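Local coordinates for cellobiose 2-epimerase (Caldibacillus thermoamylovorans, PDB 5ZHB), which catalyses the interconversion of a reducing-end glucose and mannose unit, epimerising cellobiose at C2 of that sugar, at residues T122-Y125 with R126-N130; A133-Y136 with A137-Y141. All blocks are in the same frame, centred on the assembly; numbering follows the deposited sequence.

Coming from the N terminus, the chain first passes through interaction 1, where 122-125 meets 126-130 at the C-terminal end of helix 111-128 and in the tight turn after it. Interaction 2, 133-136 with 137-141, opens only once the first has closed, within helix 131-145, so the two are in series and neither nests nor crosses. Their centres lie about 11 Å apart. Because the short turn reverses the chain, the two helices pack as a hairpin: Tyr125 CD1 touches Leu134 CB at 3.5 Å, Thr122 CG2 meets Ala137 CB, and Tyr124 CD2 meets Ala133 CB. Helices 69-86 and 183-199 border both contacts.

Interaction 1: T122-Y125 with R126-N130; sequences TEYY and RVTQN
Thr128 touches Tyr124 twice. Its OG1 gives a hydrogen bond to Tyr124 O (2.8 Å), and its CG2 makes a CH-pi contact over one ring face, 3.8 Å from the ring centroid. Chi1 of 59° sets OG1 between the backbone N and carbonyl carbon, turned back to the preceding turn; the same oxygen accepts from Asn130 N at 3.1 Å, closing an ST turn. Val127 N reaches Tyr124 O from the opposite face of the carbonyl plane. One residue on, Tyr125 O accepts hydrogen bonds from Thr128 N and, at 2.9 Å, from Gln129 N, while Gln129 CA sits over the Tyr125 ring and Asn130 O lies at its edge. This is the C-terminal end of what is probably an inner-ring helix of the (alpha/alpha)6 barrel expected of this epimerase family, and Gln129, with positive phi, turns the chain away. On another side of the helix, Arg126 NH1 forms a salt bridge with Glu123 OE1 at 3.0 Å, on the syn side, the carboxylate and guanidinium planes nearly perpendicular (89°). Arg64 pairs with Glu123 OE2 and Asn195 bonds to OE1, fixing the carboxylate's rotation. Asn76 binds Tyr124 OH, Tyr79 stacks on that ring, and Asn130 OD1 caps Ala133 N of the next helix.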
ATOM      1  N   THR A 122     -11.155   3.929   7.774  1.00 26.18           N
ATOM      2  CA  THR A 122     -11.642   5.205   7.277  1.00 25.35           C
ATOM      3  C   THR A 122     -12.327   5.010   5.929  1.00 26.17           C
ATOM      4  O   THR A 122     -13.396   5.567   5.721  1.00 26.84           O
ATOM      5  CB  THR A 122     -10.542   6.270   7.271  1.00 25.68           C
ATOM      6  OG1 THR A 122      -9.419   5.880   6.483  1.00 25.65           O
ATOM      7  CG2 THR A 122     -10.065   6.563   8.680  1.00 24.92           C
ATOM      8  N   GLU A 123     -11.787   4.148   5.053  1.00 24.45           N
ATOM      9  CA  GLU A 123     -12.420   3.907   3.770  1.00 24.91           C
ATOM     10  C   GLU A 123     -13.798   3.259   3.963  1.00 24.88           C
ATOM     11  O   GLU A 123     -14.773   3.609   3.289  1.00 25.37           O
ATOM     12  CB  GLU A 123     -11.541   3.029   2.889  1.00 23.22           C
ATOM     13  CG  GLU A 123     -11.963   2.986   1.423  1.00 24.94           C
ATOM     14  CD  GLU A 123     -11.799   4.314   0.684  1.00 26.01           C
ATOM     15  OE1 GLU A 123     -11.129   5.260   1.158  1.00 25.68           O
ATOM     16  OE2 GLU A 123     -12.409   4.380  -0.394  1.00 25.14           O
ATOM     17  N   TYR A 124     -13.893   2.313   4.899  1.00 24.05           N
ATOM     18  CA  TYR A 124     -15.158   1.660   5.174  1.00 25.66           C
ATOM     19  C   TYR A 124     -16.132   2.701   5.722  1.00 26.64           C
ATOM     20  O   TYR A 124     -17.310   2.707   5.369  1.00 29.43           O
ATOM     21  CB  TYR A 124     -14.900   0.501   6.138  1.00 28.05           C
ATOM     22  CG  TYR A 124     -16.143  -0.313   6.470  1.00 28.76           C
ATOM     23  CD1 TYR A 124     -16.710  -1.144   5.530  1.00 29.64           C
ATOM     24  CD2 TYR A 124     -16.674  -0.312   7.757  1.00 31.03           C
ATOM     25  CE1 TYR A 124     -17.808  -1.927   5.844  1.00 33.08           C
ATOM     26  CE2 TYR A 124     -17.781  -1.075   8.076  1.00 29.23           C
ATOM     27  CZ  TYR A 124     -18.352  -1.878   7.115  1.00 30.80           C
ATOM     28  OH  TYR A 124     -19.443  -2.671   7.396  1.00 33.30           O
ATOM     29  N   TYR A 125     -15.615   3.619   6.544  1.00 29.46           N
ATOM     30  CA  TYR A 125     -16.464   4.661   7.092  1.00 32.55           C
ATOM     31  C   TYR A 125     -17.008   5.529   5.954  1.00 36.74           C
ATOM     32  O   TYR A 125     -18.169   5.913   5.963  1.00 36.39           O
ATOM     33  CB  TYR A 125     -15.696   5.457   8.138  1.00 32.84           C
ATOM     34  CG  TYR A 125     -16.546   6.553   8.762  1.00 36.80           C
ATOM     35  CD1 TYR A 125     -17.461   6.266   9.773  1.00 36.32           C
ATOM     36  CD2 TYR A 125     -16.470   7.857   8.294  1.00 37.47           C
ATOM     37  CE1 TYR A 125     -18.236   7.271  10.343  1.00 38.02           C
ATOM     38  CE2 TYR A 125     -17.254   8.860   8.836  1.00 41.34           C
ATOM     39  CZ  TYR A 125     -18.123   8.571   9.873  1.00 40.52           C
ATOM     40  OH  TYR A 125     -18.847   9.597  10.399  1.00 44.05           O
ATOM     41  N   ARG A 126     -16.187   5.800   4.933  1.00 36.12           N
ATOM     42  CA  ARG A 126     -16.636   6.634   3.827  1.00 35.32           C
ATOM     43  C   ARG A 126     -17.922   6.074   3.219  1.00 35.33           C
ATOM     44  O   ARG A 126     -18.773   6.847   2.793  1.00 34.58           O
ATOM     45  CB  ARG A 126     -15.567   6.828   2.741  1.00 33.93           C
ATOM     46  CG  ARG A 126     -14.373   7.595   3.287  1.00 34.40           C
ATOM     47  CD  ARG A 126     -13.208   7.703   2.335  1.00 34.80           C
ATOM     48  NE  ARG A 126     -13.531   8.565   1.197  1.00 36.33           N
ATOM     49  CZ  ARG A 126     -12.808   8.676   0.100  1.00 34.92           C
ATOM     50  NH1 ARG A 126     -11.723   7.940  -0.079  1.00 32.10           N
ATOM     51  NH2 ARG A 126     -13.202   9.500  -0.854  1.00 35.28           N
ATOM     52  N   VAL A 127     -18.060   4.753   3.141  1.00 32.64           N
ATOM     53  CA  VAL A 127     -19.195   4.166   2.447  1.00 35.04           C
ATOM     54  C   VAL A 127     -20.284   3.665   3.402  1.00 37.30           C
ATOM     55  O   VAL A 127     -21.297   3.189   2.899  1.00 36.82           O
ATOM     56  CB  VAL A 127     -18.782   3.045   1.471  1.00 36.36           C
ATOM     57  CG1 VAL A 127     -17.805   3.572   0.423  1.00 36.96           C
ATOM     58  CG2 VAL A 127     -18.202   1.810   2.161  1.00 35.13           C
ATOM     59  N   THR A 128     -20.076   3.691   4.733  1.00 33.17           N
ATOM     60  CA  THR A 128     -21.079   3.147   5.652  1.00 37.02           C
ATOM     61  C   THR A 128     -21.563   4.177   6.667  1.00 40.92           C
ATOM     62  O   THR A 128     -22.719   4.104   7.076  1.00 43.40           O
ATOM     63  CB  THR A 128     -20.602   1.923   6.434  1.00 37.55           C
ATOM     64  OG1 THR A 128     -19.451   2.377   7.140  1.00 33.71           O
ATOM     65  CG2 THR A 128     -20.384   0.713   5.549  1.00 38.58           C
ATOM     66  N   GLN A 129     -20.669   5.092   7.063  0.50 38.47           N
ATOM     67  CA  GLN A 129     -20.894   5.983   8.189  0.50 41.42           C
ATOM     68  C   GLN A 129     -21.068   5.171   9.469  0.50 41.02           C
ATOM     69  O   GLN A 129     -21.805   5.584  10.361  0.50 42.64           O
ATOM     70  CB  GLN A 129     -22.122   6.868   7.962  0.50 39.36           C
ATOM     71  CG  GLN A 129     -22.024   7.739   6.718  0.50 36.49           C
ATOM     72  CD  GLN A 129     -21.759   9.188   7.046  0.50 36.82           C
ATOM     73  OE1 GLN A 129     -20.907   9.528   7.878  0.50 36.40           O
ATOM     74  NE2 GLN A 129     -22.538  10.059   6.421  0.50 37.84           N
ATOM     75  N   ASN A 130     -20.405   4.010   9.542  1.00 39.67           N
ATOM     76  CA  ASN A 130     -20.406   3.203  10.747  1.00 38.62           C
ATOM     77  C   ASN A 130     -19.508   3.858  11.793  1.00 40.03           C
ATOM     78  O   ASN A 130     -18.279   3.807  11.695  1.00 36.28           O
ATOM     79  CB  ASN A 130     -19.999   1.758  10.462  1.00 38.87           C
ATOM     80  CG  ASN A 130     -19.999   0.886  11.698  1.00 33.46           C
ATOM     81  OD1 ASN A 130     -19.652   1.339  12.792  1.00 42.83           O
ATOM     82  ND2 ASN A 130     -20.400  -0.361  11.556  1.00 35.19           N
TER

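Interaction 2: A133-Y136 with A137-Y141; sequences ALDY and AKQLY
Ala133 and Ala137 are joined by the first of five successive i to i+4 backbone hydrogen bonds, Ala137 N to Ala133 O at 3.0 Å, within an uninterrupted alpha helix. The Ala133 methyl faces away from this turn and packs on Tyr79 of helix 69-86, while Ala137 CB rests near Leu134 O. Leu134 carries the apolar part of the contact. With CG opposite the backbone N (chi1 175°), its branched end crosses the extended Lys138 chain, and Lys138 CE lies 3.7 Å from Leu134 CG and touches both methyls. Beyond that crossing, Lys138 makes a cation-pi contact with Trp200, and Leu134 packs against Val199 of helix 183-199. Asp135 meets Gln139 along the more exposed side of the helix, where Gln139 NE2 donates to Asp135 OD2 at 3.1 Å. The bond lies in the amide plane but approaches the carboxylate from above, 51° out of its plane, and is moderately bent. Tyr136 runs alongside Gln139 and points the same way, its CD1 4.0 Å from Gln139 NE2, with ring and amide planes 32° apart. Its ring also meets that of Phe87, and the side chain touches Tyr79 and Thr83, joining its own helix to helix 69-86, while Leu140 reaches helix 111-128. Chemically, the turn is divided: the lysine's aliphatic chain lies against leucine while its charged end meets an aromatic ring, whereas a single amide-carboxylate bond, met off the carboxylate plane, probably adds only modestly to the regular backbone bonding.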
ATOM      1  N   ALA A 133     -16.565   1.966  13.287  1.00 33.38           N
ATOM      2  CA  ALA A 133     -15.415   1.900  12.391  1.00 33.81           C
ATOM      3  C   ALA A 133     -14.546   3.141  12.571  1.00 33.47           C
ATOM      4  O   ALA A 133     -13.328   3.026  12.674  1.00 28.43           O
ATOM      5  CB  ALA A 133     -15.882   1.737  10.952  1.00 33.05           C
ATOM      6  N   LEU A 134     -15.177   4.327  12.654  1.00 31.83           N
ATOM      7  CA  LEU A 134     -14.428   5.568  12.790  1.00 34.29           C
ATOM      8  C   LEU A 134     -13.743   5.644  14.158  1.00 35.58           C
ATOM      9  O   LEU A 134     -12.600   6.104  14.236  1.00 34.43           O
ATOM     10  CB  LEU A 134     -15.309   6.794  12.533  1.00 34.44           C
ATOM     11  CG  LEU A 134     -14.640   8.153  12.782  1.00 36.23           C
ATOM     12  CD1 LEU A 134     -13.389   8.310  11.920  1.00 37.16           C
ATOM     13  CD2 LEU A 134     -15.582   9.338  12.552  1.00 37.01           C
ATOM     14  N   ASP A 135     -14.438   5.210  15.224  1.00 38.03           N
ATOM     15  CA  ASP A 135     -13.876   5.155  16.574  1.00 39.38           C
ATOM     16  C   ASP A 135     -12.655   4.231  16.608  1.00 30.35           C
ATOM     17  O   ASP A 135     -11.667   4.481  17.288  1.00 31.95           O
ATOM     18  CB  ASP A 135     -14.892   4.612  17.569  1.00 43.93           C
ATOM     19  CG  ASP A 135     -14.405   4.463  19.008  1.00 53.07           C
ATOM     20  OD1 ASP A 135     -14.012   5.487  19.610  1.00 57.34           O
ATOM     21  OD2 ASP A 135     -14.402   3.315  19.523  1.00 61.30           O
ATOM     22  N   TYR A 136     -12.767   3.097  15.932  1.00 31.96           N
ATOM     23  CA  TYR A 136     -11.655   2.158  15.855  1.00 31.18           C
ATOM     24  C   TYR A 136     -10.468   2.859  15.203  1.00 26.55           C
ATOM     25  O   TYR A 136      -9.352   2.769  15.709  1.00 25.51           O
ATOM     26  CB  TYR A 136     -12.129   0.907  15.122  1.00 29.52           C
ATOM     27  CG  TYR A 136     -12.743  -0.179  15.995  1.00 31.47           C
ATOM     28  CD1 TYR A 136     -12.094  -0.644  17.133  1.00 32.81           C
ATOM     29  CD2 TYR A 136     -13.952  -0.776  15.651  1.00 30.26           C
ATOM     30  CE1 TYR A 136     -12.647  -1.653  17.912  1.00 35.95           C
ATOM     31  CE2 TYR A 136     -14.509  -1.796  16.414  1.00 31.41           C
ATOM     32  CZ  TYR A 136     -13.852  -2.243  17.545  1.00 33.63           C
ATOM     33  OH  TYR A 136     -14.366  -3.268  18.292  1.00 34.91           O
ATOM     34  N   ALA A 137     -10.743   3.605  14.111  1.00 28.49           N
ATOM     35  CA  ALA A 137      -9.697   4.318  13.384  1.00 26.83           C
ATOM     36  C   ALA A 137      -8.994   5.320  14.300  1.00 29.36           C
ATOM     37  O   ALA A 137      -7.757   5.358  14.391  1.00 30.36           O
ATOM     38  CB  ALA A 137     -10.276   4.998  12.159  1.00 26.56           C
ATOM     39  N   LYS A 138      -9.798   6.078  15.050  1.00 31.07           N
ATOM     40  CA  LYS A 138      -9.260   7.034  16.002  1.00 33.56           C
ATOM     41  C   LYS A 138      -8.453   6.347  17.096  1.00 30.97           C
ATOM     42  O   LYS A 138      -7.426   6.882  17.487  1.00 31.89           O
ATOM     43  CB  LYS A 138     -10.361   7.931  16.576  1.00 35.04           C
ATOM     44  CG  LYS A 138     -11.060   8.801  15.537  1.00 36.77           C
ATOM     45  CD  LYS A 138     -11.966   9.866  16.138  1.00 41.90           C
ATOM     46  CE  LYS A 138     -12.920  10.473  15.164  1.00 42.20           C
ATOM     47  NZ  LYS A 138     -13.825  11.400  15.844  1.00 46.40           N
ATOM     48  N   GLN A 139      -8.895   5.190  17.612  1.00 33.34           N
ATOM     49  CA  GLN A 139      -8.078   4.475  18.589  1.00 31.95           C
ATOM     50  C   GLN A 139      -6.689   4.126  18.029  1.00 31.27           C
ATOM     51  O   GLN A 139      -5.684   4.242  18.724  1.00 28.06           O
ATOM     52  CB  GLN A 139      -8.682   3.165  19.093  1.00 34.46           C
ATOM     53  CG  GLN A 139      -9.928   3.341  19.953  1.00 42.50           C
ATOM     54  CD  GLN A 139     -10.467   2.012  20.440  1.00 45.26           C
ATOM     55  OE1 GLN A 139      -9.708   1.172  20.945  1.00 41.24           O
ATOM     56  NE2 GLN A 139     -11.767   1.807  20.252  1.00 44.54           N
ATOM     57  N   LEU A 140      -6.631   3.613  16.796  1.00 27.47           N
ATOM     58  CA  LEU A 140      -5.353   3.235  16.211  1.00 25.35           C
ATOM     59  C   LEU A 140      -4.483   4.473  16.001  1.00 25.10           C
ATOM     60  O   LEU A 140      -3.300   4.414  16.269  1.00 24.32           O
ATOM     61  CB  LEU A 140      -5.581   2.475  14.902  1.00 25.30           C
ATOM     62  CG  LEU A 140      -6.406   1.191  15.016  1.00 26.22           C
ATOM     63  CD1 LEU A 140      -6.639   0.511  13.670  1.00 29.01           C
ATOM     64  CD2 LEU A 140      -5.708   0.247  15.973  1.00 28.17           C
ATOM     65  N   TYR A 141      -5.076   5.570  15.508  1.00 28.21           N
ATOM     66  CA  TYR A 141      -4.394   6.857  15.369  1.00 29.79           C
ATOM     67  C   TYR A 141      -3.745   7.242  16.703  1.00 29.78           C
ATOM     68  O   TYR A 141      -2.579   7.622  16.764  1.00 29.45           O
ATOM     69  CB  TYR A 141      -5.405   7.890  14.841  1.00 31.14           C
ATOM     70  CG  TYR A 141      -4.975   9.350  14.921  1.00 31.32           C
ATOM     71  CD1 TYR A 141      -3.872   9.814  14.208  1.00 31.13           C
ATOM     72  CD2 TYR A 141      -5.646  10.264  15.735  1.00 35.62           C
ATOM     73  CE1 TYR A 141      -3.447  11.128  14.310  1.00 33.56           C
ATOM     74  CE2 TYR A 141      -5.241  11.591  15.833  1.00 34.50           C
ATOM     75  CZ  TYR A 141      -4.152  12.028  15.099  1.00 35.95           C
ATOM     76  OH  TYR A 141      -3.714  13.315  15.193  1.00 33.10           O
TER